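Local coordinates for capsule biosynthesis protein CapD proenzyme (PDB 3G9K) that cleaves the poly-gamma-D-glutamate capsule and attaches it to peptidoglycan by an amide bond, this chain being the N-terminal piece of the two-chain transpeptidase, at residues V51-G56 and G103-M108; F81-E86 and E219-V224; I99-F104 and A206-E211; F135-S140 and E165-G170; L246-L251 and E272-I277. One frame throughout, in Å; residues are numbered along the deposited sequence.

Contact 1 (V51-G56 and G103-M108); sequences VSYVLG and GFVAGM
Phe-104 directs its ring edge at the face of Tyr-53 in a T-shaped pair: the centroids lie 5.0 Å apart, the planes stand at 88°, and CE1 of Phe-104 sits above the centre of the tyrosine ring. The Phe-104 side chain leaves its helix with CG opposite the backbone N, and the ring extends across the gap to the facing helix, where its CZ atom comes within 3.5 Å of Ser-52 O, near the phenyl plane. One residue on, Val-105 approaches the far end of the tyrosine, with CG2 3.6 Å from Tyr-53 OH. Its backbone carbonyl is joined to the same hydroxyl by a water, which lies in the plane of the tyrosine ring. The water donates to Val-105 O at 2.7 Å and is hydrogen-bonded to Tyr-53 OH at 2.8 Å. Selenomethionine Met-108, one turn further along, bends at chi2 (-55°) and again at chi3, which turns SE back to within 3.7 Å of Ser-52 CB while CG stays 3.8 Å from Tyr-53 CE1, oblique to the ring. No direct hydrogen bond crosses the contact, and Ser-52 OG turns back to Ala-48 O in its own helix. The two helical segments are nearly antiparallel, at 160°, with axes 11.5 Å apart, wide enough for these large side chains. Helices 120-133 and 176-188 pack against Tyr-53, and helix 28-39 lies behind Val-51 and Leu-55. Met-108 also touches Tyr-84, just past strand 79-83, placing this buried helix pair beside the four-stranded sheet.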
# COMPACT_ATOMS: atom_id res chain seq x y z
N VAL A 51 -13.52 1.08 -1.90
CA VAL A 51 -12.38 0.28 -2.33
C VAL A 51 -11.65 -0.33 -1.14
O VAL A 51 -11.28 -1.50 -1.19
CB VAL A 51 -11.39 1.08 -3.23
CG1 VAL A 51 -10.08 0.31 -3.43
CG2 VAL A 51 -12.02 1.42 -4.62
N SER A 52 -11.39 0.45 -0.10
CA SER A 52 -10.62 -0.09 1.06
C SER A 52 -11.35 -1.24 1.72
O SER A 52 -10.79 -2.31 1.96
CB SER A 52 -10.31 0.97 2.08
OG SER A 52 -9.43 1.90 1.53
N TYR A 53 -12.63 -1.04 1.97
CA TYR A 53 -13.45 -2.12 2.53
C TYR A 53 -13.62 -3.39 1.61
O TYR A 53 -13.63 -4.52 2.09
CB TYR A 53 -14.80 -1.55 2.98
CG TYR A 53 -14.85 -1.07 4.42
CD1 TYR A 53 -14.86 0.28 4.73
CD2 TYR A 53 -14.96 -1.98 5.46
CE1 TYR A 53 -14.97 0.72 6.09
CE2 TYR A 53 -15.05 -1.57 6.75
CZ TYR A 53 -15.05 -0.22 7.07
OH TYR A 53 -15.13 0.12 8.39
N VAL A 54 -13.79 -3.21 0.31
CA VAL A 54 -13.88 -4.32 -0.64
C VAL A 54 -12.59 -5.19 -0.65
O VAL A 54 -12.66 -6.42 -0.58
CB VAL A 54 -14.22 -3.79 -2.07
CG1 VAL A 54 -13.91 -4.84 -3.13
CG2 VAL A 54 -15.69 -3.30 -2.10
N LEU A 55 -11.45 -4.52 -0.65
CA LEU A 55 -10.12 -5.13 -0.62
C LEU A 55 -9.98 -5.95 0.66
O LEU A 55 -9.46 -7.07 0.61
CB LEU A 55 -9.02 -4.07 -0.75
CG LEU A 55 -8.81 -3.53 -2.17
CD1 LEU A 55 -7.89 -2.34 -2.07
CD2 LEU A 55 -8.30 -4.61 -3.13
N GLY A 56 -10.50 -5.44 1.78
CA GLY A 56 -10.47 -6.20 3.05
C GLY A 56 -11.26 -7.48 2.97
O GLY A 56 -11.02 -8.47 3.70
N GLY A 103 -6.39 0.07 13.20
CA GLY A 103 -6.76 1.41 12.87
C GLY A 103 -7.68 1.62 11.70
O GLY A 103 -8.27 2.71 11.58
N PHE A 104 -7.82 0.59 10.84
CA PHE A 104 -8.59 0.66 9.60
C PHE A 104 -10.01 1.28 9.77
O PHE A 104 -10.36 2.27 9.08
CB PHE A 104 -8.72 -0.77 9.03
CG PHE A 104 -9.36 -0.83 7.68
CD1 PHE A 104 -10.76 -0.87 7.56
CD2 PHE A 104 -8.60 -0.88 6.52
CE1 PHE A 104 -11.39 -0.92 6.32
CE2 PHE A 104 -9.22 -0.93 5.27
CZ PHE A 104 -10.63 -0.97 5.18
N VAL A 105 -10.83 0.66 10.63
CA VAL A 105 -12.23 1.09 10.83
C VAL A 105 -12.34 2.57 11.30
O VAL A 105 -13.13 3.35 10.73
CB VAL A 105 -12.97 0.10 11.73
CG1 VAL A 105 -14.37 0.63 12.13
CG2 VAL A 105 -13.07 -1.25 11.02
N ALA A 106 -11.53 2.94 12.29
CA ALA A 106 -11.39 4.34 12.76
C ALA A 106 -10.89 5.31 11.68
O ALA A 106 -11.40 6.45 11.56
CB ALA A 106 -10.49 4.42 13.97
N GLY A 107 -9.93 4.87 10.86
CA GLY A 107 -9.44 5.64 9.73
C GLY A 107 -10.51 5.99 8.73
O GLY A 107 -10.67 7.15 8.37
N MSE A 108 -11.22 4.95 8.28
CA MSE A 108 -12.28 5.12 7.29
C MSE A 108 -13.39 6.02 7.82
O MSE A 108 -13.89 6.89 7.09
CB MSE A 108 -12.85 3.75 6.87
CG MSE A 108 -11.85 2.83 6.14
SE MSE A 108 -11.03 3.65 4.58
CE MSE A 108 -9.17 3.59 5.05
O HOH W 1 -15.29 2.75 9.25

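Contact 2 (F81-E86 and E219-V224); sequences FIDYRE and EVRKPV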
# COMPACT_ATOMS: atom_id res chain seq x y z
N PHE A 81 -2.74 13.95 4.85
CA PHE A 81 -2.35 12.57 5.06
C PHE A 81 -3.06 12.03 6.31
O PHE A 81 -2.94 12.60 7.38
CB PHE A 81 -0.83 12.40 5.25
CG PHE A 81 -0.43 10.96 5.34
CD1 PHE A 81 -0.28 10.21 4.19
CD2 PHE A 81 -0.30 10.33 6.55
CE1 PHE A 81 0.04 8.85 4.25
CE2 PHE A 81 0.01 8.98 6.61
CZ PHE A 81 0.19 8.26 5.45
N ILE A 82 -3.85 10.97 6.17
CA ILE A 82 -4.46 10.36 7.35
C ILE A 82 -3.72 9.05 7.74
O ILE A 82 -3.63 8.11 6.95
CB ILE A 82 -5.95 10.09 7.17
CG1 ILE A 82 -6.64 11.29 6.52
CG2 ILE A 82 -6.56 9.70 8.52
CD1 ILE A 82 -6.32 12.58 7.21
N ASP A 83 -3.19 9.04 8.95
CA ASP A 83 -2.46 7.92 9.51
C ASP A 83 -3.40 7.08 10.38
O ASP A 83 -3.76 7.47 11.50
CB ASP A 83 -1.29 8.47 10.36
CG ASP A 83 -0.42 7.35 10.97
OD1 ASP A 83 -0.88 6.18 11.05
OD2 ASP A 83 0.74 7.61 11.33
N TYR A 84 -3.78 5.90 9.89
CA TYR A 84 -4.58 4.94 10.67
C TYR A 84 -3.83 3.60 10.85
O TYR A 84 -4.40 2.51 10.84
CB TYR A 84 -5.99 4.78 10.06
CG TYR A 84 -5.99 4.57 8.54
CD1 TYR A 84 -6.08 3.31 7.99
CD2 TYR A 84 -5.90 5.65 7.68
CE1 TYR A 84 -6.06 3.14 6.63
CE2 TYR A 84 -5.87 5.48 6.33
CZ TYR A 84 -5.98 4.22 5.80
OH TYR A 84 -5.93 4.07 4.43
N ARG A 85 -2.54 3.73 11.09
CA ARG A 85 -1.71 2.63 11.40
C ARG A 85 -2.06 2.15 12.81
O ARG A 85 -2.45 2.97 13.66
CB ARG A 85 -0.26 3.10 11.31
CG ARG A 85 0.74 2.01 11.39
CD ARG A 85 2.07 2.47 10.76
NE ARG A 85 3.12 1.48 11.00
CZ ARG A 85 3.20 0.31 10.37
NH1 ARG A 85 2.30 -0.05 9.46
NH2 ARG A 85 4.21 -0.50 10.65
N GLU A 86 -1.89 0.86 13.04
CA GLU A 86 -2.15 0.26 14.36
C GLU A 86 -1.25 0.86 15.42
O GLU A 86 -0.15 1.33 15.14
CB GLU A 86 -2.00 -1.26 14.34
CG GLU A 86 -2.72 -1.95 13.25
CD GLU A 86 -1.88 -2.20 12.02
OE1 GLU A 86 -0.99 -1.38 11.64
OE2 GLU A 86 -2.13 -3.26 11.40
N GLU A 219 -4.37 9.75 13.44
CA GLU A 219 -3.58 10.99 13.36
C GLU A 219 -3.69 11.60 11.96
O GLU A 219 -3.59 10.88 10.95
CB GLU A 219 -2.14 10.72 13.73
CG GLU A 219 -1.98 10.15 15.16
CD GLU A 219 -2.34 11.17 16.27
OE1 GLU A 219 -2.29 12.38 16.00
OE2 GLU A 219 -2.69 10.76 17.41
N VAL A 220 -3.95 12.91 11.92
CA VAL A 220 -3.96 13.70 10.69
C VAL A 220 -2.60 14.38 10.64
O VAL A 220 -2.14 14.92 11.64
CB VAL A 220 -5.12 14.70 10.66
CG1 VAL A 220 -5.10 15.55 9.40
CG2 VAL A 220 -6.43 13.94 10.78
N ARG A 221 -1.92 14.26 9.49
CA ARG A 221 -0.54 14.71 9.35
C ARG A 221 -0.45 15.50 8.06
O ARG A 221 -1.29 15.35 7.17
CB ARG A 221 0.44 13.55 9.34
CG ARG A 221 0.33 12.59 10.52
CD ARG A 221 1.53 11.63 10.54
NE ARG A 221 1.35 10.50 11.47
CZ ARG A 221 1.53 10.56 12.79
NH1 ARG A 221 1.92 11.69 13.38
NH2 ARG A 221 1.31 9.47 13.53
N LYS A 222 0.54 16.39 7.99
CA LYS A 222 0.83 17.12 6.76
C LYS A 222 1.64 16.22 5.82
O LYS A 222 2.59 15.61 6.23
CB LYS A 222 1.64 18.39 7.06
CG LYS A 222 0.81 19.67 7.04
CD LYS A 222 0.21 19.95 5.63
CE LYS A 222 -1.32 20.12 5.71
NZ LYS A 222 -1.92 20.48 4.39
N PRO A 223 1.24 16.12 4.56
CA PRO A 223 2.15 15.37 3.67
C PRO A 223 3.56 15.97 3.59
O PRO A 223 3.72 17.18 3.73
CB PRO A 223 1.45 15.45 2.32
CG PRO A 223 -0.02 15.64 2.67
CD PRO A 223 0.02 16.57 3.85
N VAL A 224 4.57 15.13 3.40
CA VAL A 224 5.92 15.59 3.06
C VAL A 224 5.79 16.19 1.66
O VAL A 224 5.14 15.60 0.78
CB VAL A 224 6.98 14.46 3.01
CG1 VAL A 224 8.40 15.05 2.84
CG2 VAL A 224 6.96 13.61 4.24
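Asp-83 and Arg-221 form the tight part of this contact, a salt bridge on one face of an antiparallel strand pair. The arginine grips side-on with two nitrogens, both to a single oxygen: NH2 lies 2.9 Å and NE 3.0 Å from Asp-83 OD2. NE uses the anti lone pair of that oxygen, while NH2 comes from above the carboxylate, 49° out of its plane; the two flat groups are turned 60° against each other. CB of Glu-219 packs over a face of the guanidinium near its rim, while the end of that side chain leads away. The other oxygen, OD1, closes an Asx turn by accepting from Arg-85 N at 3.0 Å, and Arg-55 of the other chain makes a further salt bridge to it. The carboxylate is therefore held at both oxygens. Beneath it the backbones are firmly joined, with Asp-83 N 2.7 Å from Glu-219 O and Arg-221 N 2.9 Å from Phe-81 O.

The opposite face is looser. There Ile-82 and Val-220 form a non-hydrogen-bonded pair, lying side by side with CD1 of the isoleucine 3.8 Å from CG2 of the solvent-exposed valine. Strand 79-83 is an inner strand of the four-stranded antiparallel sheet, with 219-228 on one side and 68-74 on the other; Tyr-115 and Tyr-110 of helix 104-115 touch Ile-82 and Val-220, and the Phe-81 ring packs edge-to-face with Phe-240.

Contact 3 (I99-F104 and A206-E211); sequences IGVPGF and AKISLE
Ile-208 meets the extended loop 99-104 with two branches that serve different partners. With CG1 anti to the carbonyl carbon and the chain extended beyond it (chi2 178°), CD1 projects forward to lie 3.6 Å from Ile-99 O and 4.0 Å from Gly-100 O, an apolar tip resting on the backbone. The shorter branch, CG2, turns instead to Val-101 and lies 4.1 Å from the CG2 methyl of that residue; the two side chains meet at a slant, not in parallel. At the other end of the contact Ile-99 faces Ala-206. Both its methyls rest against the single methyl of the alanine from one side, with CD1 3.9 Å and CG2 4.0 Å from Ala-206 CB. No hydrogen bond crosses between the segments; the fit is one of buried apolar side chains against each other and against the loop backbone. Gly-100 N is instead bonded to Asn-36 of the other chain, and Val-101 pairs through its backbone with Thr-87. The loop thus lies between that chain and a helical corner: Ala-206 lies in the end region of helix 196-206, Lys-207 turns the chain with positive phi, and Ser-209 N-caps helix 210-214 through Asp-212 N. From Phe-104 onward the same loop becomes helix 104-115.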
# COMPACT_ATOMS: atom_id res chain seq x y z
N ILE A 99 0.39 -7.98 18.29
CA ILE A 99 -0.77 -7.47 17.51
C ILE A 99 -1.04 -6.05 17.97
O ILE A 99 -1.04 -5.78 19.18
CB ILE A 99 -2.00 -8.35 17.71
CG1 ILE A 99 -1.72 -9.77 17.24
CG2 ILE A 99 -3.25 -7.75 17.01
CD1 ILE A 99 -2.79 -10.79 17.55
N GLY A 100 -1.21 -5.13 17.01
CA GLY A 100 -1.41 -3.70 17.31
C GLY A 100 -2.89 -3.42 17.35
O GLY A 100 -3.67 -4.24 16.85
N VAL A 101 -3.31 -2.33 17.97
CA VAL A 101 -4.75 -2.01 17.98
C VAL A 101 -5.12 -1.61 16.55
O VAL A 101 -4.54 -0.68 16.01
CB VAL A 101 -5.09 -0.88 18.96
CG1 VAL A 101 -6.58 -0.56 18.87
CG2 VAL A 101 -4.70 -1.27 20.39
N PRO A 102 -6.04 -2.33 15.89
CA PRO A 102 -6.35 -1.99 14.47
C PRO A 102 -6.91 -0.61 14.24
O PRO A 102 -7.79 -0.16 15.03
CB PRO A 102 -7.37 -3.08 14.09
CG PRO A 102 -7.18 -4.10 15.05
CD PRO A 102 -6.79 -3.50 16.32
N GLY A 103 -6.39 0.07 13.20
CA GLY A 103 -6.76 1.41 12.87
C GLY A 103 -7.68 1.62 11.70
O GLY A 103 -8.27 2.71 11.58
N PHE A 104 -7.82 0.59 10.84
CA PHE A 104 -8.59 0.66 9.60
C PHE A 104 -10.01 1.28 9.77
O PHE A 104 -10.36 2.27 9.08
CB PHE A 104 -8.72 -0.77 9.03
CG PHE A 104 -9.36 -0.83 7.68
CD1 PHE A 104 -10.76 -0.87 7.56
CD2 PHE A 104 -8.60 -0.88 6.52
CE1 PHE A 104 -11.39 -0.92 6.32
CE2 PHE A 104 -9.22 -0.93 5.27
CZ PHE A 104 -10.63 -0.97 5.18
N ALA A 206 -6.48 -11.29 20.81
CA ALA A 206 -5.22 -10.54 20.73
C ALA A 206 -4.56 -10.27 22.08
O ALA A 206 -3.40 -9.88 22.11
CB ALA A 206 -5.44 -9.24 20.01
N LYS A 207 -5.28 -10.48 23.18
CA LYS A 207 -4.77 -10.15 24.52
C LYS A 207 -4.50 -8.65 24.62
O LYS A 207 -3.38 -8.20 24.97
CB LYS A 207 -3.52 -10.99 24.87
CG LYS A 207 -3.70 -12.47 24.58
CD LYS A 207 -4.79 -13.05 25.45
CE LYS A 207 -4.70 -14.57 25.56
NZ LYS A 207 -5.30 -15.24 24.37
N ILE A 208 -5.53 -7.89 24.29
CA ILE A 208 -5.49 -6.46 24.30
C ILE A 208 -6.67 -6.01 25.13
O ILE A 208 -7.76 -6.58 25.00
CB ILE A 208 -5.56 -5.85 22.88
CG1 ILE A 208 -4.29 -6.19 22.08
CG2 ILE A 208 -5.66 -4.32 22.99
CD1 ILE A 208 -4.31 -5.65 20.59
N SER A 209 -6.45 -5.04 26.01
CA SER A 209 -7.52 -4.57 26.90
C SER A 209 -8.60 -3.83 26.13
O SER A 209 -8.33 -3.20 25.11
CB SER A 209 -7.01 -3.66 28.00
OG SER A 209 -6.55 -2.43 27.50
N LEU A 210 -9.82 -3.91 26.63
CA LEU A 210 -10.93 -3.13 26.07
C LEU A 210 -10.58 -1.64 26.09
O LEU A 210 -10.91 -0.92 25.15
CB LEU A 210 -12.24 -3.42 26.82
CG LEU A 210 -12.82 -4.83 26.68
CD1 LEU A 210 -14.04 -4.95 27.59
CD2 LEU A 210 -13.18 -5.12 25.23
N GLU A 211 -9.84 -1.19 27.10
CA GLU A 211 -9.38 0.17 27.19
C GLU A 211 -8.46 0.59 26.01
O GLU A 211 -8.60 1.68 25.47
CB GLU A 211 -8.61 0.40 28.53
CG GLU A 211 -9.49 0.42 29.83
CD GLU A 211 -10.07 -0.93 30.25
OE1 GLU A 211 -9.56 -1.98 29.81
OE2 GLU A 211 -11.02 -0.94 31.10

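Contact 4 (F135-S140 and E165-G170); sequences FKVDDS and EPIETG
The Asp-139 carboxylate has Thr-169 over one face: OG1 of the threonine donates to OD1 at 2.7 Å from a position 68° out of the carboxylate plane, and the CG2 methyl of Thr-169 also lies close by. The second flat group is the carbonyl of Val-137, which accepts from Gly-170 N at 2.8 Å with the donor tilted 35° from the carbonyl plane. These two bonds, one through side chains and one through the backbone, fasten loop 165-170 at the start of helix 139-152.

Beside these bonds Val-137 CG1 meets Ile-167 CD1 at 3.8 Å as the buried part of the contact, while CG2 of the valine lies only 3.1 Å from Glu-168 O; the valine chi1 of -27° is well off a staggered angle, consistent with some strain there. Lys-136, bent at chi3, lays CE beside Gly-170 O at 3.1 Å, and the glycine itself has positive phi.

Ile-167 O is hydrogen-bonded to Thr-142 OG1 of helix 139-152, and Val-137 pairs with Glu-171 by its backbone, continuing the short antiparallel pairing of 135-136 with 172-173. Such a layout is that of a two-stranded ribbon whose first strand runs directly into an N-capped helix: Asp-138 sits at the N-cap, and its OD1 accepts from Leu-141 N.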
# COMPACT_ATOMS: atom_id res chain seq x y z
N PHE A 135 -17.60 -14.19 -3.29
CA PHE A 135 -16.87 -13.78 -4.49
C PHE A 135 -16.01 -14.95 -4.96
O PHE A 135 -15.71 -15.85 -4.20
CB PHE A 135 -15.98 -12.57 -4.20
CG PHE A 135 -14.80 -12.90 -3.37
CD1 PHE A 135 -13.54 -13.08 -3.96
CD2 PHE A 135 -14.92 -13.03 -2.00
CE1 PHE A 135 -12.44 -13.40 -3.19
CE2 PHE A 135 -13.82 -13.34 -1.24
CZ PHE A 135 -12.58 -13.56 -1.84
N LYS A 136 -15.64 -14.95 -6.24
CA LYS A 136 -14.87 -16.05 -6.81
C LYS A 136 -13.42 -15.90 -6.43
O LYS A 136 -12.81 -14.87 -6.72
CB LYS A 136 -15.01 -16.08 -8.34
CG LYS A 136 -16.17 -16.98 -8.82
CD LYS A 136 -16.10 -17.24 -10.35
CE LYS A 136 -14.89 -18.14 -10.76
NZ LYS A 136 -14.55 -18.15 -12.22
N VAL A 137 -12.86 -16.92 -5.78
CA VAL A 137 -11.47 -16.81 -5.38
C VAL A 137 -10.60 -16.94 -6.63
O VAL A 137 -11.00 -17.56 -7.62
CB VAL A 137 -11.06 -17.78 -4.20
CG1 VAL A 137 -12.26 -18.12 -3.31
CG2 VAL A 137 -10.41 -19.02 -4.68
N ASP A 138 -9.45 -16.26 -6.61
CA ASP A 138 -8.49 -16.31 -7.70
C ASP A 138 -7.27 -17.14 -7.35
O ASP A 138 -7.12 -17.61 -6.21
CB ASP A 138 -8.05 -14.89 -8.12
CG ASP A 138 -7.42 -14.09 -7.00
OD1 ASP A 138 -7.27 -14.58 -5.87
OD2 ASP A 138 -7.09 -12.92 -7.24
N ASP A 139 -6.40 -17.31 -8.33
CA ASP A 139 -5.17 -18.08 -8.15
C ASP A 139 -4.26 -17.53 -7.06
O ASP A 139 -3.57 -18.30 -6.40
CB ASP A 139 -4.42 -18.17 -9.49
CG ASP A 139 -5.20 -18.96 -10.54
OD1 ASP A 139 -5.35 -20.20 -10.39
OD2 ASP A 139 -5.70 -18.32 -11.51
N SER A 140 -4.24 -16.22 -6.88
CA SER A 140 -3.35 -15.62 -5.90
C SER A 140 -3.79 -15.84 -4.43
O SER A 140 -2.95 -16.00 -3.53
CB SER A 140 -3.25 -14.13 -6.16
OG SER A 140 -4.56 -13.59 -6.21
N GLU A 165 -7.70 -28.37 2.51
CA GLU A 165 -6.84 -27.79 1.49
C GLU A 165 -7.29 -26.37 1.15
O GLU A 165 -8.46 -26.05 1.29
CB GLU A 165 -6.87 -28.66 0.24
CG GLU A 165 -6.41 -30.12 0.47
CD GLU A 165 -4.92 -30.24 0.61
OE1 GLU A 165 -4.20 -29.86 -0.33
OE2 GLU A 165 -4.44 -30.72 1.67
N PRO A 166 -6.36 -25.51 0.67
CA PRO A 166 -6.71 -24.14 0.27
C PRO A 166 -7.86 -24.09 -0.71
O PRO A 166 -7.84 -24.84 -1.68
CB PRO A 166 -5.46 -23.63 -0.44
CG PRO A 166 -4.35 -24.51 0.01
CD PRO A 166 -4.93 -25.81 0.48
N ILE A 167 -8.84 -23.19 -0.48
CA ILE A 167 -9.99 -23.05 -1.37
C ILE A 167 -9.46 -22.78 -2.78
O ILE A 167 -8.49 -22.03 -2.96
CB ILE A 167 -11.00 -21.95 -0.89
CG1 ILE A 167 -12.25 -21.94 -1.77
CG2 ILE A 167 -10.34 -20.57 -0.84
CD1 ILE A 167 -13.43 -21.10 -1.24
N GLU A 168 -10.05 -23.46 -3.76
CA GLU A 168 -9.50 -23.51 -5.12
C GLU A 168 -9.95 -22.32 -5.95
O GLU A 168 -11.05 -21.81 -5.77
CB GLU A 168 -9.90 -24.83 -5.83
CG GLU A 168 -9.46 -26.06 -5.08
CD GLU A 168 -9.71 -27.35 -5.83
OE1 GLU A 168 -10.89 -27.69 -6.14
OE2 GLU A 168 -8.70 -28.06 -6.09
N THR A 169 -9.08 -21.88 -6.84
CA THR A 169 -9.41 -20.86 -7.81
C THR A 169 -10.73 -21.19 -8.44
O THR A 169 -11.04 -22.36 -8.72
CB THR A 169 -8.34 -20.79 -8.90
OG1 THR A 169 -7.11 -20.40 -8.30
CG2 THR A 169 -8.74 -19.79 -9.99
N GLY A 170 -11.55 -20.17 -8.61
CA GLY A 170 -12.85 -20.34 -9.22
C GLY A 170 -13.97 -20.58 -8.24
O GLY A 170 -15.13 -20.35 -8.57

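Contact 5 (L246-L251 and E272-I277); sequences LQMLKL and EEISRI
Ile-274 fits between Met-248 and Leu-251 where helices 242-254 and 264-284, consecutive in the chain, fold back on each other as a helical hairpin. The segments run at 144°, closer to antiparallel than perpendicular, with axes 9.3 Å apart. At the point of nearest approach the CA atoms of Met-248 and Ile-274 are 6.0 Å apart.

The CG2 branch of Ile-274, anti to the backbone N, does most of the touching. It comes within 3.5 Å of Leu-251 CB and 3.6 Å of Met-248 O, so it is pressed against backbone as well as side chain. The Ile-274 and Leu-251 side chains run antiparallel alongside one another, and CD1 of the isoleucine lies 4.0 Å from Leu-251 O. Further out, CD1 of Leu-251 reaches CG2 of Ile-277 at 4.2 Å, a looser touch. On the other flank selenomethionine Met-248, kinked at chi3 (57°), brings its terminal CE to 3.6 Å from Ser-275 CB. The polar end of that serine is spent within its own helix, where OG bonds to Met-271 O.

No hydrogen bond links the two segments; apolar contact holds them. Leu-246 and Leu-249 face Tyr-228 on strand 219-228, and Met-248 also packs on Thr-87 of the other chain. A helical hairpin whose first helix lies against a strand of the antiparallel sheet is consistent with the helical layer of the Ntn-hydrolase sandwich to which gamma-glutamyltransferases belong.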
# COMPACT_ATOMS: atom_id res chain seq x y z
N LEU A 246 11.67 10.00 -1.48
CA LEU A 246 11.98 11.26 -2.15
C LEU A 246 13.49 11.63 -2.16
O LEU A 246 14.00 12.15 -3.15
CB LEU A 246 11.20 12.41 -1.49
CG LEU A 246 10.55 13.46 -2.38
CD1 LEU A 246 10.15 14.68 -1.56
CD2 LEU A 246 11.32 13.80 -3.63
N GLN A 247 14.16 11.39 -1.05
CA GLN A 247 15.62 11.44 -1.02
C GLN A 247 16.28 10.58 -2.11
O GLN A 247 17.18 11.06 -2.83
CB GLN A 247 16.13 10.96 0.35
CG GLN A 247 15.85 11.93 1.48
CD GLN A 247 16.24 11.37 2.84
OE1 GLN A 247 16.41 10.15 3.00
NE2 GLN A 247 16.41 12.27 3.83
N MSE A 248 15.84 9.36 -2.22
CA MSE A 248 16.34 8.44 -3.24
C MSE A 248 16.06 8.91 -4.67
O MSE A 248 16.92 8.81 -5.54
CB MSE A 248 15.80 7.03 -3.03
CG MSE A 248 16.42 6.29 -1.86
SE MSE A 248 15.77 4.50 -1.60
CE MSE A 248 16.17 3.74 -3.32
N LEU A 249 14.83 9.39 -4.91
CA LEU A 249 14.49 9.96 -6.21
C LEU A 249 15.41 11.15 -6.52
O LEU A 249 15.91 11.25 -7.63
CB LEU A 249 13.03 10.42 -6.25
CG LEU A 249 11.94 9.32 -6.22
CD1 LEU A 249 10.58 9.96 -6.00
CD2 LEU A 249 11.94 8.44 -7.51
N LYS A 250 15.58 12.04 -5.54
CA LYS A 250 16.39 13.25 -5.73
C LYS A 250 17.88 12.91 -5.90
O LYS A 250 18.54 13.45 -6.79
CB LYS A 250 16.16 14.24 -4.60
CG LYS A 250 14.78 14.87 -4.63
CD LYS A 250 14.64 15.89 -3.52
CE LYS A 250 15.37 17.20 -3.88
NZ LYS A 250 14.65 18.04 -4.88
N LEU A 251 18.39 12.00 -5.07
CA LEU A 251 19.72 11.41 -5.28
C LEU A 251 19.92 10.80 -6.69
O LEU A 251 20.97 11.00 -7.30
CB LEU A 251 20.01 10.36 -4.20
CG LEU A 251 20.40 10.93 -2.81
CD1 LEU A 251 20.30 9.89 -1.68
CD2 LEU A 251 21.84 11.51 -2.90
N GLU A 272 22.31 0.80 -5.51
CA GLU A 272 22.59 0.23 -4.22
C GLU A 272 23.16 1.30 -3.36
O GLU A 272 22.93 1.34 -2.20
CB GLU A 272 23.60 -0.89 -4.32
CG GLU A 272 23.84 -1.64 -3.03
CD GLU A 272 24.83 -0.97 -2.08
OE1 GLU A 272 25.73 -0.28 -2.54
OE2 GLU A 272 24.68 -1.15 -0.87
N GLU A 273 23.96 2.14 -3.96
CA GLU A 273 24.63 3.19 -3.21
C GLU A 273 23.60 4.20 -2.70
O GLU A 273 23.59 4.53 -1.52
CB GLU A 273 25.71 3.86 -4.08
CG GLU A 273 26.85 2.91 -4.49
CD GLU A 273 27.67 3.43 -5.68
OE1 GLU A 273 27.88 4.66 -5.78
OE2 GLU A 273 28.11 2.61 -6.52
N ILE A 274 22.72 4.66 -3.59
CA ILE A 274 21.67 5.65 -3.27
C ILE A 274 20.73 5.15 -2.17
O ILE A 274 20.34 5.91 -1.28
CB ILE A 274 20.86 6.05 -4.53
CG1 ILE A 274 21.72 6.86 -5.50
CG2 ILE A 274 19.61 6.86 -4.15
CD1 ILE A 274 21.15 7.01 -6.90
N SER A 275 20.37 3.86 -2.22
CA SER A 275 19.46 3.29 -1.24
C SER A 275 20.11 3.12 0.14
O SER A 275 19.47 3.38 1.14
CB SER A 275 18.86 1.96 -1.72
OG SER A 275 19.86 1.03 -2.03
N ARG A 276 21.36 2.69 0.21
CA ARG A 276 21.96 2.55 1.54
C ARG A 276 22.24 3.93 2.16
O ARG A 276 22.04 4.10 3.34
CB ARG A 276 23.18 1.61 1.56
CG ARG A 276 24.38 2.10 0.85
CD ARG A 276 25.70 1.62 1.49
NE ARG A 276 26.76 2.32 0.78
CZ ARG A 276 27.39 1.86 -0.31
NH1 ARG A 276 27.16 0.64 -0.77
NH2 ARG A 276 28.30 2.61 -0.91
N ILE A 277 22.60 4.92 1.35
CA ILE A 277 22.70 6.29 1.87
C ILE A 277 21.38 6.69 2.54
O ILE A 277 21.35 7.06 3.70
CB ILE A 277 23.04 7.32 0.79
CG1 ILE A 277 24.48 7.14 0.30
CG2 ILE A 277 22.89 8.73 1.35
CD1 ILE A 277 24.83 7.97 -0.94

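How the contacts relate
From the N terminus, helix 44-58 opens contact 1, which closes on helix 104-115. Contact 2 has opened in between, at strand 79-83, so the two loops cross; contact 2 closes only at strand 219-228, and Tyr-84 touches both Gly-107 and Met-108. Contact 3 starts on the loop where contact 1 ends, sharing Gly-103 and Phe-104, and closes at 206-211, where helix 210-214 begins, inside the loop of contact 2. Contact 4 nests inside contact 3, about 30 Å away between centres, and joins strand 135-136 and the start of helix 139-152 to loop 165-170. Contact 5 follows in series and joins helices 242-254 and 264-284. Contacts 1 to 3 tie sheet, helices and loop together.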